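Protein argonaute (Marinitoga piezophila, PDB 5I4A) cleaves single-stranded DNA complementary to a short RNA guide bearing a 5'-hydroxyl, and may thereby defend the bacterium against invading mobile genetic elements. Local coordinates at residues 261-269 / 557-565; 370-378 / 418-428. One frame throughout, in Å; residues are numbered along the deposited sequence.

Contact 1 of 2, residues 261-269 / 557-565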
loop_
_atom_site.group_PDB
_atom_site.type_symbol
_atom_site.label_atom_id
_atom_site.label_comp_id
_atom_site.label_asym_id
_atom_site.label_seq_id
_atom_site.Cartn_x
_atom_site.Cartn_y
_atom_site.Cartn_z
ATOM N N ASP A 261 4.542 -26.090 -14.421
ATOM C CA ASP A 261 3.611 -26.843 -13.588
ATOM C C ASP A 261 3.827 -26.529 -12.114
ATOM O O ASP A 261 2.871 -26.356 -11.357
ATOM C CB ASP A 261 3.766 -28.344 -13.828
ATOM C CG ASP A 261 4.172 -28.664 -15.252
ATOM O OD1 ASP A 261 5.364 -28.489 -15.579
ATOM O OD2 ASP A 261 3.305 -29.094 -16.040
ATOM N N GLY A 262 5.094 -26.456 -11.716
ATOM C CA GLY A 262 5.438 -26.243 -10.326
ATOM C C GLY A 262 5.968 -24.856 -10.029
ATOM O O GLY A 262 6.836 -24.691 -9.166
ATOM N N TYR A 263 5.463 -23.849 -10.739
ATOM C CA TYR A 263 5.837 -22.463 -10.498
ATOM C C TYR A 263 4.772 -21.697 -9.725
ATOM O O TYR A 263 4.864 -20.471 -9.603
ATOM C CB TYR A 263 6.149 -21.760 -11.819
ATOM C CG TYR A 263 7.594 -21.913 -12.227
ATOM C CD1 TYR A 263 8.106 -23.152 -12.586
ATOM C CD2 TYR A 263 8.451 -20.821 -12.237
ATOM C CE1 TYR A 263 9.428 -23.298 -12.950
ATOM C CE2 TYR A 263 9.775 -20.957 -12.600
ATOM C CZ TYR A 263 10.259 -22.197 -12.956
ATOM O OH TYR A 263 11.579 -22.336 -13.320
ATOM N N LYS A 264 3.769 -22.391 -9.203
ATOM C CA LYS A 264 2.783 -21.791 -8.316
ATOM C C LYS A 264 2.527 -22.789 -7.198
ATOM O O LYS A 264 2.032 -23.892 -7.450
ATOM C CB LYS A 264 1.495 -21.440 -9.063
ATOM C CG LYS A 264 0.986 -22.523 -10.013
ATOM C CD LYS A 264 -0.419 -22.212 -10.514
ATOM C CE LYS A 264 -1.316 -21.776 -9.366
ATOM N NZ LYS A 264 -2.763 -21.955 -9.653
ATOM N N ILE A 265 2.870 -22.411 -5.968
ATOM C CA ILE A 265 2.683 -23.269 -4.805
ATOM C C ILE A 265 1.697 -22.606 -3.852
ATOM O O ILE A 265 1.716 -21.383 -3.664
ATOM C CB ILE A 265 4.024 -23.588 -4.107
ATOM C CG1 ILE A 265 3.825 -24.684 -3.058
ATOM C CG2 ILE A 265 4.637 -22.342 -3.470
ATOM C CD1 ILE A 265 5.102 -25.381 -2.633
ATOM N N PHE A 266 0.805 -23.414 -3.285
ATOM C CA PHE A 266 -0.164 -22.948 -2.304
ATOM C C PHE A 266 0.414 -23.141 -0.909
ATOM O O PHE A 266 0.820 -24.250 -0.547
ATOM C CB PHE A 266 -1.483 -23.707 -2.459
ATOM C CG PHE A 266 -2.500 -23.397 -1.397
ATOM C CD1 PHE A 266 -3.377 -22.337 -1.551
ATOM C CD2 PHE A 266 -2.589 -24.176 -0.253
ATOM C CE1 PHE A 266 -4.317 -22.051 -0.580
ATOM C CE2 PHE A 266 -3.526 -23.892 0.721
ATOM C CZ PHE A 266 -4.391 -22.829 0.557
ATOM N N ILE A 267 0.457 -22.065 -0.129
ATOM C CA ILE A 267 1.045 -22.092 1.204
ATOM C C ILE A 267 -0.059 -22.308 2.228
ATOM O O ILE A 267 -1.035 -21.548 2.279
ATOM C CB ILE A 267 1.828 -20.803 1.500
ATOM C CG1 ILE A 267 2.996 -20.662 0.527
ATOM C CG2 ILE A 267 2.331 -20.813 2.934
ATOM C CD1 ILE A 267 4.030 -21.756 0.646
ATOM N N ASN A 268 0.107 -23.336 3.051
ATOM C CA ASN A 268 -0.876 -23.728 4.050
ATOM C C ASN A 268 -0.475 -23.121 5.392
ATOM O O ASN A 268 0.576 -23.464 5.942
ATOM C CB ASN A 268 -0.953 -25.252 4.132
ATOM C CG ASN A 268 -2.240 -25.746 4.752
ATOM O OD1 ASN A 268 -3.296 -25.726 4.120
ATOM N ND2 ASN A 268 -2.154 -26.216 5.988
ATOM N N VAL A 269 -1.305 -22.219 5.913
ATOM C CA VAL A 269 -1.031 -21.513 7.163
ATOM C C VAL A 269 -1.939 -22.077 8.246
ATOM O O VAL A 269 -3.167 -21.940 8.175
ATOM C CB VAL A 269 -1.225 -19.996 7.014
ATOM C CG1 VAL A 269 -0.846 -19.284 8.307
ATOM C CG2 VAL A 269 -0.407 -19.462 5.848
ATOM N N LEU A 557 -5.703 -16.518 -8.034
ATOM C CA LEU A 557 -4.381 -16.759 -7.474
ATOM C C LEU A 557 -4.310 -16.424 -5.990
ATOM O O LEU A 557 -3.214 -16.411 -5.420
ATOM C CB LEU A 557 -3.333 -15.952 -8.246
ATOM C CG LEU A 557 -3.302 -16.196 -9.756
ATOM C CD1 LEU A 557 -2.462 -15.142 -10.453
ATOM C CD2 LEU A 557 -2.775 -17.586 -10.053
ATOM N N LYS A 558 -5.447 -16.152 -5.353
ATOM C CA LYS A 558 -5.441 -15.783 -3.945
ATOM C C LYS A 558 -4.884 -16.921 -3.099
ATOM O O LYS A 558 -5.250 -18.087 -3.283
ATOM C CB LYS A 558 -6.851 -15.413 -3.481
ATOM C CG LYS A 558 -7.491 -14.268 -4.258
ATOM C CD LYS A 558 -8.452 -13.488 -3.373
ATOM C CE LYS A 558 -9.414 -12.641 -4.190
ATOM N NZ LYS A 558 -10.509 -13.466 -4.775
ATOM N N GLU A 559 -3.983 -16.568 -2.180
ATOM C CA GLU A 559 -3.253 -17.474 -1.295
ATOM C C GLU A 559 -2.229 -18.328 -2.035
ATOM O O GLU A 559 -1.712 -19.297 -1.466
ATOM C CB GLU A 559 -4.202 -18.372 -0.490
ATOM C CG GLU A 559 -5.213 -17.583 0.337
ATOM C CD GLU A 559 -6.145 -18.472 1.135
ATOM O OE1 GLU A 559 -7.349 -18.528 0.806
ATOM O OE2 GLU A 559 -5.671 -19.119 2.092
ATOM N N TRP A 560 -1.909 -17.990 -3.281
ATOM C CA TRP A 560 -0.893 -18.686 -4.053
ATOM C C TRP A 560 0.383 -17.858 -4.130
ATOM O O TRP A 560 0.345 -16.627 -4.172
ATOM C CB TRP A 560 -1.387 -18.987 -5.470
ATOM C CG TRP A 560 -2.312 -20.149 -5.542
ATOM C CD1 TRP A 560 -3.668 -20.135 -5.381
ATOM C CD2 TRP A 560 -1.951 -21.511 -5.791
ATOM N NE1 TRP A 560 -4.172 -21.406 -5.516
ATOM C CE2 TRP A 560 -3.137 -22.269 -5.769
ATOM C CE3 TRP A 560 -0.738 -22.163 -6.031
ATOM C CZ2 TRP A 560 -3.146 -23.646 -5.978
ATOM C CZ3 TRP A 560 -0.748 -23.530 -6.237
ATOM C CH2 TRP A 560 -1.944 -24.257 -6.211
ATOM N N ILE A 561 1.516 -18.555 -4.148
ATOM C CA ILE A 561 2.824 -17.948 -4.371
ATOM C C ILE A 561 3.321 -18.408 -5.735
ATOM O O ILE A 561 3.437 -19.614 -5.988
ATOM C CB ILE A 561 3.824 -18.317 -3.264
ATOM C CG1 ILE A 561 3.390 -17.720 -1.925
ATOM C CG2 ILE A 561 5.222 -17.838 -3.629
ATOM C CD1 ILE A 561 4.459 -17.801 -0.851
ATOM N N ILE A 562 3.615 -17.450 -6.609
ATOM C CA ILE A 562 4.031 -17.725 -7.978
ATOM C C ILE A 562 5.490 -17.322 -8.132
ATOM O O ILE A 562 5.887 -16.230 -7.710
ATOM C CB ILE A 562 3.143 -16.983 -8.991
ATOM C CG1 ILE A 562 1.709 -17.511 -8.912
ATOM C CG2 ILE A 562 3.695 -17.119 -10.403
ATOM C CD1 ILE A 562 0.739 -16.752 -9.782
ATOM N N LYS A 563 6.283 -18.202 -8.734
ATOM C CA LYS A 563 7.685 -17.923 -9.012
ATOM C C LYS A 563 7.814 -17.337 -10.411
ATOM O O LYS A 563 7.392 -17.959 -11.391
ATOM C CB LYS A 563 8.524 -19.192 -8.884
ATOM C CG LYS A 563 9.921 -19.075 -9.466
ATOM C CD LYS A 563 10.885 -19.974 -8.716
ATOM C CE LYS A 563 11.953 -20.547 -9.625
ATOM N NZ LYS A 563 12.918 -21.382 -8.859
ATOM N N LEU A 564 8.392 -16.140 -10.500
ATOM C CA LEU A 564 8.717 -15.540 -11.788
ATOM C C LEU A 564 10.070 -16.020 -12.299
ATOM O O LEU A 564 10.168 -16.551 -13.410
ATOM C CB LEU A 564 8.704 -14.016 -11.676
ATOM C CG LEU A 564 7.376 -13.400 -11.253
ATOM C CD1 LEU A 564 7.516 -11.889 -11.174
ATOM C CD2 LEU A 564 6.271 -13.797 -12.219
ATOM N N ASP A 565 11.119 -15.829 -11.504
ATOM C CA ASP A 565 12.435 -16.374 -11.805
ATOM C C ASP A 565 13.084 -16.794 -10.493
ATOM O O ASP A 565 12.420 -16.898 -9.456
ATOM C CB ASP A 565 13.292 -15.368 -12.589
ATOM C CG ASP A 565 13.512 -14.060 -11.843
ATOM O OD1 ASP A 565 13.863 -14.086 -10.645
ATOM O OD2 ASP A 565 13.341 -12.994 -12.470
#
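Trp-560 is sandwiched between Lys-264 and Phe-266, which reach its indole from opposite faces. Lys-264 NZ sits 3.9 Å from the centroid of the six-membered ring and 8° off the normal, a cation-pi contact, and CE adds a CH-pi contact. Chi1 (45°) sets Lys-264 CG between the backbone N and the carbonyl carbon, and a later bend at chi3 folds CE and NZ over the indole. Opposite, Phe-266 CB stands 3.7 Å from the same centroid, and the phenyl turns its edge to the five-membered ring at 64°, a T-shaped pair. That phenyl lies alongside Glu-559, whose CB is 3.7 Å from Phe-266 CE1. At the far end the aliphatic chain of Lys-563 crosses Tyr-263, Lys-563 CG to Tyr-263 CD2 at 3.6 Å. Between the strands, Ile-265 and Ile-561 bond each N to the other's O at 2.9 Å, and Lys-563 N meets Tyr-263 O at 2.8 Å; strand 264-266 of linker L2 thus extends the PIWI sheet at its edge. Away from the indole, Ile-561 CD1 presses tightly on Ile-267 CG1 (3.5 Å), both buried against Tyr-603 of helix 595-605. Backbone bonds therefore fix the register, dispersion and cation-pi attraction supplement them, and Glu-559 O is buried without a partner in the model.

Contact 2 of 2, residues 370-378 / 418-428; sequences EDNVMAIVL and YVYKMGNFIPE. With nucleotides of chain B.
Met-374 and Ile-376 make the apolar part of the contact, meeting the helix and the turn after it. Met-374 bends at chi2, and its CE ends 3.5 Å from Ile-426 CG1, tighter than usual, with Met-422 CB at 4.0 Å. Met-422, extended beyond CG, crosses Ile-376 at about a right angle, and its CE lies 3.7 Å from Ile-376 CG1. The same methyl sits over one face of the Tyr-418 ring, toward its rim. Tyr-418 OH approaches Ile-376 CG2 at 3.3 Å, but its polar partner is Gln-400 O.

The polar part is at the other end. Asn-372 ND2 donates to Glu-428 OE1 at 2.9 Å, on the syn side of the carboxylate; the N-H...O angle of 136° makes the bond bent, although the amide and carboxylate planes are only 24° apart. A water donates to both Asn-372 OD1 and Glu-428 OE2, closing a second link. A leucine in place of Asn-372 would probably leave Glu-428 OE1 without its amide donor and the water with one acceptor fewer.

Electrostatic contact with the guide comes from Lys-421, whose extended chain brings NZ to U3 OP1 of chain B at 2.5 Å, so short that the exact length is doubtful. NZ also bonds Leu-638 O and, weakly, A2 O3' of chain B.

In the Mid domain, strand 374-379 lies between strands 295-302 and 398-403 of a parallel sheet. Helix 412-424 packs on one face of that sheet, its segment 418-424 running roughly antiparallel to segment 374-378 (147°, axes 10.7 Å apart), while Val-419 faces helix 325-333.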
loop_
_atom_site.group_PDB
_atom_site.type_symbol
_atom_site.label_atom_id
_atom_site.label_comp_id
_atom_site.label_asym_id
_atom_site.label_seq_id
_atom_site.Cartn_x
_atom_site.Cartn_y
_atom_site.Cartn_z
ATOM N N GLU A 370 -1.793 1.593 37.086
ATOM C CA GLU A 370 -0.609 0.904 36.605
ATOM C C GLU A 370 -1.040 -0.301 35.774
ATOM O O GLU A 370 -2.232 -0.577 35.612
ATOM C CB GLU A 370 0.283 0.480 37.774
ATOM C CG GLU A 370 0.445 1.531 38.863
ATOM C CD GLU A 370 1.880 1.986 39.019
ATOM O OE1 GLU A 370 2.654 1.841 38.050
ATOM O OE2 GLU A 370 2.236 2.483 40.109
ATOM N N ASP A 371 -0.047 -1.014 35.241
ATOM C CA ASP A 371 -0.261 -2.229 34.458
ATOM C C ASP A 371 -1.075 -1.955 33.198
ATOM O O ASP A 371 -1.213 -0.803 32.773
ATOM C CB ASP A 371 -0.950 -3.302 35.303
ATOM C CG ASP A 371 -0.396 -3.377 36.708
ATOM O OD1 ASP A 371 0.667 -2.772 36.958
ATOM O OD2 ASP A 371 -1.021 -4.036 37.565
ATOM N N ASN A 372 -1.616 -3.014 32.595
ATOM C CA ASN A 372 -2.373 -2.914 31.352
ATOM C C ASN A 372 -3.836 -2.660 31.689
ATOM O O ASN A 372 -4.514 -3.533 32.240
ATOM C CB ASN A 372 -2.224 -4.188 30.526
ATOM C CG ASN A 372 -0.780 -4.619 30.378
ATOM O OD1 ASN A 372 0.075 -3.832 29.980
ATOM N ND2 ASN A 372 -0.499 -5.876 30.715
ATOM N N VAL A 373 -4.328 -1.469 31.358
ATOM C CA VAL A 373 -5.725 -1.113 31.576
ATOM C C VAL A 373 -6.252 -0.491 30.294
ATOM O O VAL A 373 -5.688 0.493 29.795
ATOM C CB VAL A 373 -5.906 -0.152 32.765
ATOM C CG1 VAL A 373 -7.359 0.310 32.855
ATOM C CG2 VAL A 373 -5.488 -0.832 34.059
ATOM N N MET A 374 -7.324 -1.067 29.762
ATOM C CA MET A 374 -7.939 -0.571 28.542
ATOM C C MET A 374 -8.820 0.633 28.843
ATOM O O MET A 374 -9.581 0.638 29.813
ATOM C CB MET A 374 -8.776 -1.667 27.889
ATOM C CG MET A 374 -8.015 -2.954 27.646
ATOM S SD MET A 374 -6.705 -2.715 26.439
ATOM C CE MET A 374 -5.752 -4.199 26.698
ATOM N N ALA A 375 -8.720 1.653 28.003
ATOM C CA ALA A 375 -9.611 2.802 28.071
ATOM C C ALA A 375 -10.646 2.634 26.963
ATOM O O ALA A 375 -10.371 2.899 25.791
ATOM C CB ALA A 375 -8.840 4.107 27.937
ATOM N N ILE A 376 -11.836 2.172 27.341
ATOM C CA ILE A 376 -12.960 2.054 26.411
ATOM C C ILE A 376 -13.531 3.456 26.218
ATOM O O ILE A 376 -14.264 3.971 27.068
ATOM C CB ILE A 376 -14.016 1.069 26.918
ATOM C CG1 ILE A 376 -13.415 -0.340 27.007
ATOM C CG2 ILE A 376 -15.233 1.074 26.001
ATOM C CD1 ILE A 376 -14.230 -1.309 27.836
ATOM N N VAL A 377 -13.189 4.078 25.099
ATOM C CA VAL A 377 -13.525 5.469 24.826
ATOM C C VAL A 377 -14.609 5.477 23.760
ATOM O O VAL A 377 -14.375 5.049 22.622
ATOM C CB VAL A 377 -12.296 6.266 24.371
ATOM C CG1 VAL A 377 -12.667 7.717 24.106
ATOM C CG2 VAL A 377 -11.197 6.159 25.418
ATOM N N LEU A 378 -15.798 5.944 24.127
ATOM C CA LEU A 378 -16.929 5.947 23.211
ATOM C C LEU A 378 -16.875 7.187 22.329
ATOM O O LEU A 378 -16.900 8.318 22.830
ATOM C CB LEU A 378 -18.246 5.889 23.984
ATOM C CG LEU A 378 -18.666 4.525 24.531
ATOM C CD1 LEU A 378 -17.894 4.163 25.795
ATOM C CD2 LEU A 378 -20.168 4.501 24.782
ATOM N N TYR A 418 -13.396 -6.736 19.209
ATOM C CA TYR A 418 -12.945 -5.725 20.159
ATOM C C TYR A 418 -12.167 -6.361 21.308
ATOM O O TYR A 418 -11.095 -5.875 21.693
ATOM C CB TYR A 418 -14.166 -4.955 20.661
ATOM C CG TYR A 418 -13.908 -3.687 21.441
ATOM C CD1 TYR A 418 -12.938 -2.773 21.043
ATOM C CD2 TYR A 418 -14.676 -3.383 22.555
ATOM C CE1 TYR A 418 -12.725 -1.603 21.759
ATOM C CE2 TYR A 418 -14.475 -2.221 23.268
ATOM C CZ TYR A 418 -13.499 -1.334 22.871
ATOM O OH TYR A 418 -13.300 -0.180 23.588
ATOM N N VAL A 419 -12.677 -7.469 21.852
ATOM C CA VAL A 419 -11.978 -8.151 22.938
ATOM C C VAL A 419 -10.688 -8.783 22.433
ATOM O O VAL A 419 -9.677 -8.817 23.145
ATOM C CB VAL A 419 -12.896 -9.195 23.601
ATOM C CG1 VAL A 419 -12.165 -9.903 24.735
ATOM C CG2 VAL A 419 -14.163 -8.537 24.121
ATOM N N TYR A 420 -10.703 -9.303 21.202
ATOM C CA TYR A 420 -9.480 -9.842 20.617
ATOM C C TYR A 420 -8.403 -8.769 20.523
ATOM O O TYR A 420 -7.243 -9.004 20.881
ATOM C CB TYR A 420 -9.773 -10.438 19.236
ATOM C CG TYR A 420 -8.546 -11.009 18.564
ATOM C CD1 TYR A 420 -7.688 -10.199 17.825
ATOM C CD2 TYR A 420 -8.237 -12.358 18.676
ATOM C CE1 TYR A 420 -6.558 -10.717 17.221
ATOM C CE2 TYR A 420 -7.112 -12.886 18.072
ATOM C CZ TYR A 420 -6.277 -12.059 17.344
ATOM O OH TYR A 420 -5.156 -12.579 16.739
ATOM N N LYS A 421 -8.771 -7.586 20.021
ATOM C CA LYS A 421 -7.820 -6.484 19.918
ATOM C C LYS A 421 -7.218 -6.145 21.277
ATOM O O LYS A 421 -6.009 -5.908 21.391
ATOM C CB LYS A 421 -8.506 -5.256 19.320
ATOM C CG LYS A 421 -7.628 -4.018 19.288
ATOM C CD LYS A 421 -8.346 -2.830 18.677
ATOM C CE LYS A 421 -7.382 -1.675 18.477
ATOM N NZ LYS A 421 -8.003 -0.504 17.784
ATOM N N MET A 422 -8.051 -6.121 22.319
ATOM C CA MET A 422 -7.551 -5.858 23.666
ATOM C C MET A 422 -6.503 -6.885 24.072
ATOM O O MET A 422 -5.436 -6.530 24.588
ATOM C CB MET A 422 -8.710 -5.851 24.659
ATOM C CG MET A 422 -9.664 -4.691 24.490
ATOM S SD MET A 422 -11.000 -4.781 25.690
ATOM C CE MET A 422 -11.911 -3.303 25.281
ATOM N N GLY A 423 -6.788 -8.169 23.839
ATOM C CA GLY A 423 -5.786 -9.192 24.094
ATOM C C GLY A 423 -4.528 -8.971 23.281
ATOM O O GLY A 423 -3.413 -9.110 23.789
ATOM N N ASN A 424 -4.695 -8.607 22.006
ATOM C CA ASN A 424 -3.561 -8.292 21.146
ATOM C C ASN A 424 -2.691 -7.185 21.735
ATOM O O ASN A 424 -1.472 -7.179 21.528
ATOM C CB ASN A 424 -4.074 -7.892 19.760
ATOM C CG ASN A 424 -3.167 -8.354 18.636
ATOM O OD1 ASN A 424 -2.547 -9.414 18.715
ATOM N ND2 ASN A 424 -3.090 -7.557 17.577
ATOM N N PHE A 425 -3.289 -6.247 22.472
ATOM C CA PHE A 425 -2.568 -5.103 23.018
ATOM C C PHE A 425 -1.994 -5.355 24.406
ATOM O O PHE A 425 -1.385 -4.448 24.980
ATOM C CB PHE A 425 -3.478 -3.871 23.063
ATOM C CG PHE A 425 -3.448 -3.049 21.807
ATOM C CD1 PHE A 425 -4.029 -3.517 20.640
ATOM C CD2 PHE A 425 -2.845 -1.801 21.794
ATOM C CE1 PHE A 425 -4.005 -2.759 19.484
ATOM C CE2 PHE A 425 -2.819 -1.038 20.644
ATOM C CZ PHE A 425 -3.399 -1.518 19.487
ATOM N N ILE A 426 -2.169 -6.552 24.959
ATOM C CA ILE A 426 -1.557 -6.930 26.229
ATOM C C ILE A 426 -0.275 -7.693 25.913
ATOM O O ILE A 426 -0.349 -8.804 25.359
ATOM C CB ILE A 426 -2.511 -7.765 27.091
ATOM C CG1 ILE A 426 -3.697 -6.905 27.534
ATOM C CG2 ILE A 426 -1.781 -8.328 28.301
ATOM C CD1 ILE A 426 -4.848 -7.691 28.131
ATOM N N PRO A 427 0.905 -7.151 26.233
ATOM C CA PRO A 427 2.153 -7.814 25.821
ATOM C C PRO A 427 2.363 -9.180 26.448
ATOM O O PRO A 427 3.086 -9.997 25.871
ATOM C CB PRO A 427 3.241 -6.820 26.252
ATOM C CG PRO A 427 2.592 -5.939 27.273
ATOM C CD PRO A 427 1.147 -5.856 26.891
ATOM N N GLU A 428 1.759 -9.469 27.596
ATOM C CA GLU A 428 1.907 -10.797 28.175
ATOM C C GLU A 428 1.019 -11.834 27.505
ATOM O O GLU A 428 1.085 -13.014 27.870
ATOM C CB GLU A 428 1.619 -10.764 29.678
ATOM C CG GLU A 428 2.655 -10.001 30.495
ATOM C CD GLU A 428 2.519 -8.498 30.358
ATOM O OE1 GLU A 428 1.385 -8.025 30.125
ATOM O OE2 GLU A 428 3.545 -7.791 30.475
ATOM P P A B 2 -14.839 1.307 15.693
ATOM O OP1 A B 2 -15.114 1.361 14.238
ATOM O OP2 A B 2 -15.966 1.325 16.658
ATOM O "O5'" A B 2 -13.983 -0.012 15.946
ATOM C "C5'" A B 2 -13.459 -0.324 17.229
ATOM C "C4'" A B 2 -12.932 -1.733 17.257
ATOM O "O4'" A B 2 -14.049 -2.658 17.170
ATOM C "C3'" A B 2 -12.040 -2.112 16.085
ATOM O "O3'" A B 2 -10.691 -1.716 16.259
ATOM C "C2'" A B 2 -12.239 -3.617 15.983
ATOM O "O2'" A B 2 -11.495 -4.298 16.981
ATOM C "C1'" A B 2 -13.723 -3.735 16.320
ATOM N N9 A B 2 -14.564 -3.623 15.114
ATOM C C8 A B 2 -15.336 -2.557 14.728
ATOM N N7 A B 2 -15.979 -2.744 13.600
ATOM C C5 A B 2 -15.598 -4.025 13.218
ATOM C C6 A B 2 -15.929 -4.820 12.107
ATOM N N6 A B 2 -16.756 -4.426 11.133
ATOM N N1 A B 2 -15.372 -6.049 12.028
ATOM C C2 A B 2 -14.546 -6.445 13.002
ATOM N N3 A B 2 -14.161 -5.783 14.092
ATOM C C4 A B 2 -14.729 -4.572 14.140
ATOM P P U B 3 -9.804 -1.334 14.978
ATOM O OP1 U B 3 -8.412 -1.062 15.419
ATOM O OP2 U B 3 -10.528 -0.311 14.187
ATOM O "O5'" U B 3 -9.787 -2.680 14.136
ATOM C "C5'" U B 3 -9.788 -2.646 12.722
ATOM C "C4'" U B 3 -10.062 -4.007 12.142
ATOM O "O4'" U B 3 -11.467 -4.340 12.299
ATOM C "C3'" U B 3 -9.808 -4.133 10.651
ATOM O "O3'" U B 3 -8.448 -4.392 10.363
ATOM C "C2'" U B 3 -10.734 -5.265 10.240
ATOM O "O2'" U B 3 -10.157 -6.520 10.556
ATOM C "C1'" U B 3 -11.932 -5.029 11.159
ATOM N N1 U B 3 -12.963 -4.192 10.506
ATOM C C2 U B 3 -13.682 -4.730 9.451
ATOM O O2 U B 3 -13.522 -5.862 9.029
ATOM N N3 U B 3 -14.610 -3.881 8.900
ATOM C C4 U B 3 -14.887 -2.590 9.285
ATOM O O4 U B 3 -15.758 -1.956 8.688
ATOM C C5 U B 3 -14.104 -2.107 10.379
ATOM C C6 U B 3 -13.191 -2.908 10.936
HETATM O O HOH W 1 2.759 -5.083 30.852
#

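In the fold
The two contacts share no helix, strand or sheet; their centres are about 37 Å apart, and contact 2 is nested in the chain loop that contact 1 closes. Contact 1 joins two regions, linker L2 and PIWI, as strand pairing at the outer edge of a mixed sheet; three backbone bonds and 662 Å² of buried surface go with a partly buried set of side chains. Contact 2 is helix-on-sheet packing within Mid, continuing to the start of PIWI, and buries 391 Å². Its methionines and isoleucines are buried, whereas its one direct hydrogen bond lies at the solvent-facing end. Contact 2 alone touches the guide RNA; contact 1 stays about 12 Å away, nearest atom to nearest atom.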